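Long-range contacts in putative phosphosugar isomerases (Salmonella typhimurium LT2, PDB 3FKJ), which probably binds carbohydrate derivatives and may isomerise phosphorylated sugars, as proteins with the SIS (sugar isomerase) fold commonly do: residues I294-L299 with G314-C319; S219-G224 with L267-R272; R195-D200 with L321-L326; G49-G54 with Q153-Y158; K59-C64 with G309-G314. One frame throughout, in Å; residues are numbered along the deposited sequence.

Interaction 1. Residues I294-L299 with G314-C319; sequences IDADKL and GLLHNC. With SCN (thiocyanate ion), chain C.
Ala296 and His317 bring the two backbones closest, with CA atoms 7.0 Å apart: the chain leaves strand 290-295, curls through Ala296-Lys298 with helical backbone angles, and faces the first turns of helix 313-331. His317 bridges most of the separation. With its CG beside the backbone N (chi1 -75°), the imidazole reaches across to the strand end, where CE1 comes 3.1 Å from Ile294 O, the oxygen lying at the ring edge near its plane. Ile294 CG2 flanks the same ring, 3.9 Å from His317 ND1, and Ala296 CB lies 4.0 Å from His317 NE2. That nitrogen is hydrogen-bonded to Gln268 O, consistent with a proton on NE2, and this ties the helix to strand 263-268 as well. Strand 290-295 is an outer strand of a parallel four-stranded sheet in a Rossmann-like alpha/beta unit of the SIS type, and helix 313-331 covers its carboxyl end. Leu316 supplies the apolar part: its CD2 is 4.3 Å from Ala296 CB and also meets Leu299 CB and the carbonyl oxygens of both residues. The curl is held by an Asx turn. Asp297 N donates to Asp295 OD1 over 3.1 Å, approaching from 66° above the carboxylate plane, while Arg274 forms a salt bridge to the same oxygen. Other residues of the helix meet a thiocyanate ion, probably from the crystallisation liquor: Asn318 ND2 donates to its N (3.2 Å, 157° at the hydrogen), and its S lies 3.7 Å from Leu315 CD2.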
# COMPACT_ATOMS: atom_id res chain seq x y z
N ILE A 294 18.80 9.88 2.58
CA ILE A 294 18.88 10.46 1.24
C ILE A 294 17.78 11.51 1.14
O ILE A 294 16.60 11.19 1.11
CB ILE A 294 18.73 9.38 0.15
CG1 ILE A 294 19.81 8.29 0.36
CG2 ILE A 294 18.83 10.02 -1.23
CD1 ILE A 294 19.71 7.09 -0.55
N ASP A 295 18.18 12.79 1.10
CA ASP A 295 17.25 13.90 1.23
C ASP A 295 17.02 14.57 -0.11
O ASP A 295 17.95 15.14 -0.68
CB ASP A 295 17.79 14.92 2.25
CG ASP A 295 16.80 16.07 2.53
OD1 ASP A 295 15.67 16.04 1.98
OD2 ASP A 295 17.16 16.98 3.31
N ALA A 296 15.76 14.56 -0.59
CA ALA A 296 15.45 15.22 -1.87
C ALA A 296 15.85 16.70 -1.88
O ALA A 296 16.41 17.20 -2.86
CB ALA A 296 13.99 15.06 -2.23
N ASP A 297 15.57 17.40 -0.77
CA ASP A 297 15.86 18.84 -0.65
C ASP A 297 17.33 19.20 -0.77
O ASP A 297 17.64 20.30 -1.17
CB ASP A 297 15.30 19.41 0.66
CG ASP A 297 14.06 20.29 0.45
OD1 ASP A 297 13.86 20.78 -0.68
OD2 ASP A 297 13.29 20.51 1.43
N LYS A 298 18.23 18.29 -0.39
CA LYS A 298 19.66 18.51 -0.53
C LYS A 298 20.13 18.23 -1.95
O LYS A 298 21.17 18.71 -2.36
CB LYS A 298 20.46 17.62 0.44
CG LYS A 298 20.88 18.30 1.73
CD LYS A 298 19.75 19.09 2.37
CE LYS A 298 20.10 19.55 3.77
NZ LYS A 298 18.93 20.17 4.46
N LEU A 299 19.37 17.44 -2.69
CA LEU A 299 19.78 17.03 -4.02
C LEU A 299 19.07 17.84 -5.11
O LEU A 299 19.02 17.40 -6.27
CB LEU A 299 19.56 15.52 -4.21
CG LEU A 299 20.23 14.62 -3.18
CD1 LEU A 299 19.70 13.19 -3.30
CD2 LEU A 299 21.74 14.67 -3.32
N GLY A 314 9.72 11.38 -5.54
CA GLY A 314 9.82 9.93 -5.78
C GLY A 314 10.67 9.65 -7.00
O GLY A 314 11.53 8.80 -6.98
N LEU A 315 10.40 10.37 -8.08
CA LEU A 315 11.16 10.27 -9.31
C LEU A 315 12.65 10.56 -9.11
O LEU A 315 13.51 9.84 -9.59
CB LEU A 315 10.61 11.24 -10.34
CG LEU A 315 9.21 11.02 -10.88
CD1 LEU A 315 8.92 12.11 -11.90
CD2 LEU A 315 9.08 9.65 -11.51
N LEU A 316 12.95 11.59 -8.34
CA LEU A 316 14.35 11.87 -8.05
C LEU A 316 15.03 10.75 -7.25
O LEU A 316 16.17 10.37 -7.56
CB LEU A 316 14.48 13.21 -7.32
CG LEU A 316 15.89 13.68 -6.94
CD1 LEU A 316 16.76 13.91 -8.16
CD2 LEU A 316 15.77 14.94 -6.12
N HIS A 317 14.35 10.24 -6.20
CA HIS A 317 14.93 9.16 -5.40
C HIS A 317 15.20 7.94 -6.28
O HIS A 317 16.25 7.37 -6.19
CB HIS A 317 14.02 8.74 -4.23
CG HIS A 317 14.01 9.71 -3.08
ND1 HIS A 317 15.14 10.00 -2.34
CD2 HIS A 317 13.01 10.43 -2.53
CE1 HIS A 317 14.82 10.87 -1.39
NE2 HIS A 317 13.54 11.15 -1.50
N ASN A 318 14.25 7.54 -7.15
CA ASN A 318 14.46 6.39 -8.03
C ASN A 318 15.81 6.55 -8.77
O ASN A 318 16.61 5.63 -8.84
CB ASN A 318 13.35 6.27 -9.12
CG ASN A 318 11.99 5.77 -8.61
OD1 ASN A 318 11.83 5.25 -7.50
ND2 ASN A 318 11.01 5.88 -9.49
N CYS A 319 16.06 7.74 -9.29
CA CYS A 319 17.29 8.01 -10.02
C CYS A 319 18.56 8.04 -9.15
O CYS A 319 19.58 7.48 -9.53
CB CYS A 319 17.17 9.32 -10.80
SG CYS A 319 15.84 9.32 -12.03
S SCN C . 12.24 9.42 -13.36
C SCN C . 12.25 7.76 -12.74
N SCN C . 12.23 6.67 -12.33

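Interaction 2. Residues S219-G224 with L267-R272; sequences SGPSFG and LQSSGR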
# COMPACT_ATOMS: atom_id res chain seq x y z
N SER A 219 7.76 8.84 3.01
CA SER A 219 6.38 9.26 3.16
C SER A 219 5.98 10.04 1.96
O SER A 219 6.81 10.40 1.14
CB SER A 219 6.23 10.16 4.40
OG SER A 219 6.96 11.37 4.25
N GLY A 220 4.70 10.37 1.88
CA GLY A 220 4.20 11.21 0.78
C GLY A 220 4.67 10.80 -0.59
O GLY A 220 4.46 9.66 -0.99
N PRO A 221 5.33 11.72 -1.34
CA PRO A 221 5.64 11.42 -2.73
C PRO A 221 6.76 10.38 -2.88
O PRO A 221 6.94 9.82 -3.95
CB PRO A 221 6.14 12.78 -3.26
CG PRO A 221 6.78 13.38 -2.09
CD PRO A 221 5.87 13.04 -0.95
N SER A 222 7.56 10.19 -1.82
CA SER A 222 8.69 9.27 -1.84
C SER A 222 8.40 7.83 -1.39
O SER A 222 9.31 6.98 -1.41
CB SER A 222 9.82 9.82 -0.95
OG SER A 222 10.25 11.11 -1.32
N PHE A 223 7.17 7.54 -0.92
CA PHE A 223 6.89 6.26 -0.37
C PHE A 223 6.97 5.13 -1.41
O PHE A 223 7.50 4.06 -1.13
CB PHE A 223 5.57 6.24 0.40
CG PHE A 223 5.28 4.90 0.97
CD1 PHE A 223 6.06 4.40 1.98
CD2 PHE A 223 4.31 4.10 0.44
CE1 PHE A 223 5.86 3.14 2.48
CE2 PHE A 223 4.08 2.84 0.96
CZ PHE A 223 4.87 2.37 1.99
N GLY A 224 6.54 5.40 -2.63
CA GLY A 224 6.66 4.40 -3.70
C GLY A 224 8.10 4.00 -3.94
O GLY A 224 8.42 2.83 -4.09
N LEU A 267 14.26 7.78 2.61
CA LEU A 267 14.14 8.64 1.45
C LEU A 267 13.27 9.80 1.84
O LEU A 267 12.06 9.71 1.73
CB LEU A 267 13.52 7.89 0.28
CG LEU A 267 14.20 6.56 -0.11
CD1 LEU A 267 13.54 6.08 -1.33
CD2 LEU A 267 15.70 6.72 -0.32
N GLN A 268 13.92 10.86 2.32
CA GLN A 268 13.26 12.06 2.84
C GLN A 268 12.77 12.97 1.69
O GLN A 268 13.45 13.14 0.67
CB GLN A 268 14.20 12.84 3.78
CG GLN A 268 13.57 14.05 4.44
CD GLN A 268 14.42 14.66 5.54
OE1 GLN A 268 15.64 14.52 5.54
NE2 GLN A 268 13.76 15.37 6.47
N SER A 269 11.58 13.53 1.90
CA SER A 269 10.91 14.36 0.92
C SER A 269 10.99 15.84 1.28
O SER A 269 11.18 16.21 2.47
CB SER A 269 9.41 14.00 0.85
OG SER A 269 9.19 12.66 0.46
N SER A 270 10.83 16.67 0.26
CA SER A 270 10.51 18.06 0.45
C SER A 270 9.01 18.18 0.70
O SER A 270 8.25 17.21 0.54
CB SER A 270 10.88 18.88 -0.79
OG SER A 270 9.96 18.62 -1.84
N GLY A 271 8.58 19.38 1.02
CA GLY A 271 7.19 19.67 1.06
C GLY A 271 6.49 19.09 2.26
O GLY A 271 7.07 18.92 3.33
N ARG A 272 5.21 18.78 2.07
CA ARG A 272 4.27 18.66 3.21
C ARG A 272 4.50 17.52 4.21
O ARG A 272 4.24 17.71 5.42
CB ARG A 272 2.84 18.62 2.70
CG ARG A 272 2.40 19.97 2.13
CD ARG A 272 1.15 19.83 1.29
NE ARG A 272 1.35 19.02 0.09
CZ ARG A 272 0.37 18.61 -0.73
NH1 ARG A 272 -0.88 18.94 -0.50
NH2 ARG A 272 0.63 17.88 -1.80
O HOH W 1 9.80 10.86 2.41
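Ser222 and Ser269 join two loops at the carboxyl ends of neighbouring parallel strands, 213-218 and 263-268, the side of a Rossmann-like sheet where such alpha/beta folds commonly place their sites. Direct hydrogen bonding is a single short link: the hydroxyls, Ser222 OG and Ser269 OG, are 2.6 Å apart, and either could donate. Each OG stands beside its own backbone N (chi1 -57° in Ser222), which turns the two oxygens toward each other. A water adds a second bridge. It accepts from Ser219 N at 2.9 Å, probably donates to Leu267 O at 2.6 Å and bonds to Ser269 OG at 2.7 Å, so Ser269 OG is gripped by both hydroxyl and water. Within the first loop, Ser222 N donates to Ser219 O, closing a tight turn through Gly220, whose phi of 47° suits glycine; Gly220 N is bonded to Glu78 of the second subunit. The polar end of Ser219 turns to Asp277 and Thr273. Van der Waals contact comes from the Pro221 ring, whose CG and CD both border the serine hydroxyl, CG lying 3.6 Å from Ser269 OG. Beside the hydroxyl pair, Ser222 CB rests 3.5 Å from Leu267 O.

Interaction 3. Residues R195-D200 with L321-L326; sequences RQVQED and LDVYNL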
# COMPACT_ATOMS: atom_id res chain seq x y z
N ARG A 195 25.67 12.93 -9.62
CA ARG A 195 27.06 13.29 -9.45
C ARG A 195 27.37 13.59 -7.98
O ARG A 195 28.33 13.12 -7.42
CB ARG A 195 27.42 14.50 -10.31
CG ARG A 195 28.92 14.84 -10.30
CD ARG A 195 29.16 16.33 -10.43
NE ARG A 195 28.30 16.93 -11.46
CZ ARG A 195 27.18 17.63 -11.23
NH1 ARG A 195 26.73 17.83 -9.99
NH2 ARG A 195 26.50 18.12 -12.27
N GLN A 196 26.53 14.40 -7.36
CA GLN A 196 26.68 14.76 -5.95
C GLN A 196 26.78 13.58 -4.97
O GLN A 196 27.43 13.71 -3.94
CB GLN A 196 25.51 15.67 -5.59
CG GLN A 196 25.41 16.15 -4.16
CD GLN A 196 24.30 17.17 -3.99
OE1 GLN A 196 23.61 17.55 -4.96
NE2 GLN A 196 24.10 17.62 -2.76
N VAL A 197 26.15 12.44 -5.27
CA VAL A 197 26.10 11.32 -4.31
C VAL A 197 27.18 10.24 -4.49
O VAL A 197 27.22 9.27 -3.71
CB VAL A 197 24.73 10.63 -4.32
CG1 VAL A 197 23.63 11.65 -4.09
CG2 VAL A 197 24.53 9.87 -5.60
N GLN A 198 28.06 10.39 -5.49
CA GLN A 198 29.07 9.37 -5.81
C GLN A 198 29.90 8.99 -4.60
O GLN A 198 30.15 7.82 -4.36
CB GLN A 198 30.04 9.83 -6.91
CG GLN A 198 29.39 10.14 -8.26
CD GLN A 198 28.73 8.94 -8.91
OE1 GLN A 198 29.18 7.80 -8.74
NE2 GLN A 198 27.64 9.18 -9.66
N GLU A 199 30.33 9.99 -3.85
CA GLU A 199 31.22 9.74 -2.72
C GLU A 199 30.46 9.05 -1.62
O GLU A 199 30.88 8.02 -1.11
CB GLU A 199 31.80 11.06 -2.22
CG GLU A 199 33.01 10.93 -1.32
CD GLU A 199 33.80 12.24 -1.18
OE1 GLU A 199 33.36 13.29 -1.71
OE2 GLU A 199 34.88 12.23 -0.53
N ASP A 200 29.31 9.62 -1.26
CA ASP A 200 28.46 9.04 -0.21
C ASP A 200 28.10 7.58 -0.53
O ASP A 200 28.15 6.74 0.36
CB ASP A 200 27.21 9.88 0.02
CG ASP A 200 26.43 9.46 1.26
OD1 ASP A 200 27.02 9.45 2.35
OD2 ASP A 200 25.23 9.12 1.16
N LEU A 321 19.06 6.65 -6.29
CA LEU A 321 19.29 5.30 -5.78
C LEU A 321 20.08 4.41 -6.73
O LEU A 321 20.80 3.53 -6.26
CB LEU A 321 17.94 4.61 -5.39
CG LEU A 321 17.32 5.00 -4.04
CD1 LEU A 321 15.87 4.54 -3.93
CD2 LEU A 321 18.17 4.47 -2.88
N ASP A 322 19.98 4.63 -8.04
CA ASP A 322 20.78 3.87 -9.03
C ASP A 322 22.24 3.90 -8.65
O ASP A 322 22.95 2.90 -8.84
CB ASP A 322 20.62 4.42 -10.45
CG ASP A 322 19.35 3.93 -11.15
OD1 ASP A 322 18.75 2.94 -10.71
OD2 ASP A 322 18.95 4.54 -12.17
N VAL A 323 22.68 5.03 -8.10
CA VAL A 323 24.10 5.23 -7.75
C VAL A 323 24.43 4.38 -6.53
O VAL A 323 25.40 3.63 -6.55
CB VAL A 323 24.46 6.75 -7.53
CG1 VAL A 323 25.97 6.93 -7.21
CG2 VAL A 323 24.02 7.59 -8.75
N TYR A 324 23.61 4.47 -5.48
CA TYR A 324 23.85 3.68 -4.29
C TYR A 324 23.75 2.19 -4.59
O TYR A 324 24.55 1.43 -4.09
CB TYR A 324 22.86 4.05 -3.19
CG TYR A 324 23.07 5.41 -2.62
CD1 TYR A 324 22.51 6.53 -3.21
CD2 TYR A 324 23.84 5.59 -1.47
CE1 TYR A 324 22.71 7.79 -2.70
CE2 TYR A 324 24.03 6.84 -0.94
CZ TYR A 324 23.47 7.95 -1.56
OH TYR A 324 23.65 9.23 -1.04
N ASN A 325 22.77 1.80 -5.41
CA ASN A 325 22.56 0.40 -5.79
C ASN A 325 23.72 -0.26 -6.52
O ASN A 325 24.02 -1.43 -6.27
CB ASN A 325 21.30 0.21 -6.62
CG ASN A 325 20.06 0.65 -5.89
OD1 ASN A 325 20.08 0.83 -4.68
ND2 ASN A 325 18.97 0.84 -6.63
N LEU A 326 24.35 0.48 -7.44
CA LEU A 326 25.55 -0.02 -8.12
C LEU A 326 26.72 -0.11 -7.13
O LEU A 326 27.43 -1.11 -7.07
CB LEU A 326 25.92 0.89 -9.30
CG LEU A 326 26.86 0.34 -10.38
CD1 LEU A 326 26.24 -0.87 -11.06
CD2 LEU A 326 27.17 1.42 -11.38
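Val197 and Val323 form the tight centre of this helix-to-helix contact, where the junction between helices 186-196 and 198-208 lies against helix 313-331 in an alpha/beta fold of the SIS type. The branch doing the work is Val197 CG2, which occupies the crowded position between its backbone N and carbonyl carbon and comes 3.6 Å from Val323 CG1. On the other side of the pair, Val323 has CG1 anti to the backbone N (chi1 -178°), and this sends that methyl across to the junction. Tyr324 lies next along the helix. Its side chain crosses that of Val197 at about a right angle, with CE1 3.8 Å from Val197 CB, and Phe204 meets its ring edge-to-face. Leu299 packs on Val197, and Ala201 on Val323 and Tyr324.

The polar side is partly exposed: Gln198 touches loosely, whereas Asp200 is held by directed bonds. Gln198 starts off away from helix 313-331, but a bend at chi2 (-63°) folds its amide back over Val323, so that OE1 is 3.7 Å from Val323 CG1, a plain van der Waals contact; its NE2 finds a hydrogen bond at Tyr145 OH. At the far end of the contact stands Asp200. OD1 makes a salt bridge to Arg203, and OD2 takes a second bond from Gln292 NE2, which probably helps hold the carboxylate steeply inclined to the tyrosine ring, the planes 78° apart. Tyr324 OH donates to the anti lone pair of Asp200 OD2 over 2.7 Å, and the same oxygen lies 3.3 Å from Tyr324 CE2 at the ring edge.

Interaction 4. Residues G49-G54 with Q153-Y158; sequences GGSLTG and QQKAAY
Gly54 and Ala156 bring the backbones unusually close, their CA atoms 4.3 Å apart, where the segment around the short helix 50-53 meets the start of helix 155-170. The approach is sealed by a CA-H...O contact: Ala156 CA points its hydrogen at Gly54 O over 3.1 Å with 151° at the hydrogen, and Ala156 CB comes 3.5 Å from the same oxygen. Gly54 has no side chain to hold the segments apart, which also leaves room for the lysine chain to run past. Lys155 carries the side-chain contact. It is extended as far as CD, then bends at chi3 (72°), laying CE 3.5 Å from Gly50 O and bringing NZ to Ser51, whose OG accepts its hydrogen bond at 3.1 Å. The Gly-Gly-Ser turn follows strand 42-47 at the carboxyl end of the parallel strands of the SIS domain; such domains commonly bind phosphosugars at this end of the sheet, though no sugar is bound here. Gly49 occupies the N-cap position with a phi of 57°, and its O accepts from both Leu52 N and Thr53 N. Its own N is bonded to Glu249 of the second subunit, which places the turn near the dimer interface. A water spans the carbonyls, donating to Lys155 O at 2.6 Å and more weakly to Gly54 O at 3.0 Å; Ser159 OG also bonds to Gly54 O. Ala156 further packs on Leu315 and Asn318 of helix 313-331, its methyl about 4 Å from the bound thiocyanate.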
# COMPACT_ATOMS: atom_id res chain seq x y z
N GLY A 49 5.07 -5.31 -9.17
CA GLY A 49 6.37 -4.94 -8.65
C GLY A 49 6.75 -3.53 -9.00
O GLY A 49 6.03 -2.58 -8.67
N GLY A 50 7.89 -3.40 -9.65
CA GLY A 50 8.37 -2.11 -10.13
C GLY A 50 7.41 -1.43 -11.10
O GLY A 50 7.40 -0.22 -11.21
N SER A 51 6.62 -2.22 -11.81
CA SER A 51 5.65 -1.69 -12.74
C SER A 51 4.33 -1.23 -12.10
O SER A 51 3.49 -0.66 -12.77
CB SER A 51 5.43 -2.68 -13.91
OG SER A 51 6.55 -2.64 -14.80
N LEU A 52 4.19 -1.45 -10.79
CA LEU A 52 3.18 -0.80 -9.98
C LEU A 52 3.74 0.41 -9.21
O LEU A 52 3.12 1.49 -9.20
CB LEU A 52 2.58 -1.79 -9.02
CG LEU A 52 1.44 -1.25 -8.17
CD1 LEU A 52 0.34 -0.57 -9.05
CD2 LEU A 52 0.90 -2.37 -7.24
N THR A 53 4.88 0.26 -8.55
CA THR A 53 5.46 1.38 -7.78
C THR A 53 5.89 2.53 -8.71
O THR A 53 5.98 3.68 -8.28
CB THR A 53 6.70 0.97 -6.94
OG1 THR A 53 7.70 0.38 -7.78
CG2 THR A 53 6.36 0.06 -5.72
N GLY A 54 6.13 2.23 -9.99
CA GLY A 54 6.41 3.25 -11.00
C GLY A 54 5.24 4.22 -11.23
O GLY A 54 5.43 5.28 -11.81
N GLN A 153 11.35 10.88 -19.70
CA GLN A 153 10.73 9.81 -20.52
C GLN A 153 10.81 8.41 -19.91
O GLN A 153 10.42 7.41 -20.53
CB GLN A 153 11.40 9.76 -21.87
CG GLN A 153 11.26 11.02 -22.63
CD GLN A 153 11.75 10.83 -24.00
OE1 GLN A 153 11.27 9.95 -24.72
NE2 GLN A 153 12.75 11.63 -24.40
N GLN A 154 11.26 8.34 -18.67
CA GLN A 154 11.22 7.08 -17.94
C GLN A 154 9.84 6.72 -17.41
O GLN A 154 8.95 7.56 -17.27
CB GLN A 154 12.29 7.08 -16.85
CG GLN A 154 13.72 7.03 -17.44
CD GLN A 154 14.77 7.27 -16.39
OE1 GLN A 154 14.50 7.85 -15.35
NE2 GLN A 154 15.96 6.84 -16.66
N LYS A 155 9.68 5.42 -17.16
CA LYS A 155 8.38 4.80 -16.78
C LYS A 155 7.67 5.56 -15.67
O LYS A 155 6.51 5.88 -15.82
CB LYS A 155 8.60 3.36 -16.34
CG LYS A 155 7.35 2.54 -16.09
CD LYS A 155 7.66 1.07 -15.79
CE LYS A 155 8.28 0.82 -14.43
NZ LYS A 155 8.88 -0.57 -14.36
N ALA A 156 8.37 5.86 -14.57
CA ALA A 156 7.74 6.55 -13.44
C ALA A 156 7.39 7.98 -13.79
O ALA A 156 6.34 8.47 -13.33
CB ALA A 156 8.64 6.50 -12.19
N ALA A 157 8.25 8.64 -14.59
CA ALA A 157 7.98 9.99 -15.06
C ALA A 157 6.62 10.07 -15.81
O ALA A 157 5.88 11.01 -15.65
CB ALA A 157 9.11 10.48 -15.96
N TYR A 158 6.33 9.06 -16.63
CA TYR A 158 5.09 9.03 -17.41
C TYR A 158 3.85 8.92 -16.51
O TYR A 158 2.78 9.40 -16.87
CB TYR A 158 5.14 7.90 -18.44
CG TYR A 158 5.62 8.32 -19.82
CD1 TYR A 158 4.79 8.98 -20.71
CD2 TYR A 158 6.91 8.04 -20.24
CE1 TYR A 158 5.22 9.34 -21.99
CE2 TYR A 158 7.35 8.41 -21.49
CZ TYR A 158 6.50 9.06 -22.36
OH TYR A 158 6.96 9.41 -23.61
O HOH W 2 4.57 4.60 -14.55

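Interaction 5. Residues K59-C64 with G309-G314; sequences KYFLDC and GEYFCG
Tyr311 lies against Phe61 at the core of an aromatic cluster that fits helix 56-65, within the SIS domain, against the 3-10 turn leading into helix 313-331. From CB, a chi1 of -65° sets CG beside the backbone N and directs the ring at the helix. CG is 3.7 Å from Phe61 CD1, an atom poised over the centre of one ring face; the two rings make a T-shaped (edge-to-face) pair, Phe61 giving the edge, with centroids 4.9 Å apart and planes at 80°. CD2 meets the same Phe61 CD1 at 3.6 Å, and CE2 reaches Phe61 CE1. Along the other flank, CD1 faces Tyr60 CD2 and CE1 lies 3.9 Å from Tyr60 CE2, the two tyrosine rings being oblique to each other. At the tip, Tyr311 OH lies 3.2 Å from Cys64 CB, which sits at the ring edge together with its sulfur; Tyr311 OH is hydrogen-bonded to Glu65 and weakly to Arg272. Phe61 is enclosed further by Tyr173, edge-to-face, and by helices 155-170 and 176-184. The neighbouring Glu310 adds the polar link. Its extended chain crosses Tyr60 at about a right angle, and its carboxylate also forms a salt bridge with Arg272, which should help hold OE2 in place. Tyr60 OH donates to Glu310 OE2 over 2.7 Å, arriving nearly along the C-O axis.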
# COMPACT_ATOMS: atom_id res chain seq x y z
N LYS A 59 -0.12 8.56 -8.90
CA LYS A 59 -1.12 8.23 -7.89
C LYS A 59 -1.13 9.32 -6.81
O LYS A 59 -2.19 9.90 -6.50
CB LYS A 59 -0.85 6.84 -7.27
CG LYS A 59 -1.88 6.37 -6.21
CD LYS A 59 -1.25 5.79 -4.98
CE LYS A 59 -2.25 5.11 -4.02
NZ LYS A 59 -3.45 5.91 -3.59
N TYR A 60 0.05 9.62 -6.27
CA TYR A 60 0.18 10.61 -5.20
C TYR A 60 -0.30 12.02 -5.64
O TYR A 60 -1.02 12.70 -4.90
CB TYR A 60 1.63 10.62 -4.63
CG TYR A 60 1.84 11.62 -3.50
CD1 TYR A 60 1.28 11.40 -2.25
CD2 TYR A 60 2.56 12.79 -3.70
CE1 TYR A 60 1.43 12.31 -1.22
CE2 TYR A 60 2.70 13.74 -2.64
CZ TYR A 60 2.16 13.46 -1.41
OH TYR A 60 2.30 14.36 -0.37
N PHE A 61 0.09 12.43 -6.85
CA PHE A 61 -0.35 13.72 -7.39
C PHE A 61 -1.88 13.84 -7.45
O PHE A 61 -2.48 14.85 -7.02
CB PHE A 61 0.27 13.93 -8.79
CG PHE A 61 -0.16 15.21 -9.47
CD1 PHE A 61 0.46 16.41 -9.17
CD2 PHE A 61 -1.16 15.20 -10.43
CE1 PHE A 61 0.07 17.60 -9.80
CE2 PHE A 61 -1.56 16.38 -11.09
CZ PHE A 61 -0.94 17.58 -10.77
N LEU A 62 -2.52 12.79 -7.96
CA LEU A 62 -3.97 12.82 -8.10
C LEU A 62 -4.63 12.74 -6.74
O LEU A 62 -5.58 13.44 -6.50
CB LEU A 62 -4.46 11.70 -9.02
CG LEU A 62 -4.00 11.78 -10.48
CD1 LEU A 62 -4.37 10.43 -11.22
CD2 LEU A 62 -4.63 12.99 -11.20
N ASP A 63 -4.14 11.89 -5.86
CA ASP A 63 -4.71 11.80 -4.52
C ASP A 63 -4.66 13.16 -3.82
O ASP A 63 -5.57 13.50 -3.09
CB ASP A 63 -3.97 10.78 -3.65
CG ASP A 63 -4.25 9.36 -4.06
OD1 ASP A 63 -5.19 9.10 -4.84
OD2 ASP A 63 -3.54 8.49 -3.55
N CYS A 64 -3.60 13.91 -4.05
CA CYS A 64 -3.47 15.25 -3.50
C CYS A 64 -4.31 16.30 -4.20
O CYS A 64 -4.87 17.15 -3.55
CB CYS A 64 -2.02 15.68 -3.56
SG CYS A 64 -0.95 14.81 -2.40
N GLY A 309 7.57 21.07 -6.55
CA GLY A 309 8.69 20.15 -6.55
C GLY A 309 8.53 18.95 -5.62
O GLY A 309 9.24 17.99 -5.74
N GLU A 310 7.60 19.03 -4.67
CA GLU A 310 7.26 17.90 -3.81
C GLU A 310 6.87 16.72 -4.67
O GLU A 310 7.25 15.60 -4.37
CB GLU A 310 6.13 18.27 -2.85
CG GLU A 310 5.55 17.11 -2.05
CD GLU A 310 4.32 17.51 -1.27
OE1 GLU A 310 4.31 18.62 -0.71
OE2 GLU A 310 3.37 16.71 -1.23
N TYR A 311 6.13 16.97 -5.75
CA TYR A 311 5.62 15.88 -6.60
C TYR A 311 6.70 15.11 -7.38
O TYR A 311 6.40 14.03 -7.91
CB TYR A 311 4.51 16.38 -7.54
CG TYR A 311 3.26 16.85 -6.79
CD1 TYR A 311 2.63 16.02 -5.89
CD2 TYR A 311 2.74 18.11 -6.97
CE1 TYR A 311 1.56 16.42 -5.18
CE2 TYR A 311 1.62 18.52 -6.26
CZ TYR A 311 1.04 17.67 -5.36
OH TYR A 311 -0.09 18.01 -4.62
N PHE A 312 7.94 15.61 -7.41
CA PHE A 312 9.05 14.95 -8.14
C PHE A 312 10.00 14.19 -7.22
O PHE A 312 10.99 13.62 -7.71
CB PHE A 312 9.93 15.98 -8.90
CG PHE A 312 9.20 16.70 -9.97
CD1 PHE A 312 8.36 17.75 -9.66
CD2 PHE A 312 9.34 16.30 -11.30
CE1 PHE A 312 7.66 18.43 -10.67
CE2 PHE A 312 8.64 16.95 -12.30
CZ PHE A 312 7.79 18.02 -11.97
N CYS A 313 9.73 14.23 -5.91
CA CYS A 313 10.61 13.57 -4.93
C CYS A 313 10.79 12.08 -5.20
O CYS A 313 11.90 11.59 -5.13
CB CYS A 313 10.14 13.79 -3.50
SG CYS A 313 10.48 15.46 -2.91
N GLY A 314 9.72 11.38 -5.54
CA GLY A 314 9.82 9.93 -5.78
C GLY A 314 10.67 9.65 -7.00
O GLY A 314 11.53 8.80 -6.98

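Helix 313-331 and the turn before it connect the set: interaction 5 lies at its start, interaction 1 on the next turns and interaction 3 further on, with centres 13 Å (5 to 1) and 11 Å (1 to 3) apart. Interactions 1 and 2 sit at the carboxyl ends of adjacent strands, 9 Å between centres, joined by a probable backbone hydrogen bond, Ile294 O to Gln268 N at 3.0 Å. Interactions 2 and 5, with centres 8 Å apart, meet through Arg272 and where Pro221 packs on Glu310. Interaction 4 meets interaction 1 beside the thiocyanate ion, where Asn318 ND2 lies 3.6 Å from Ala156 CB. Interactions 2, 4 and 5 also reach the second subunit.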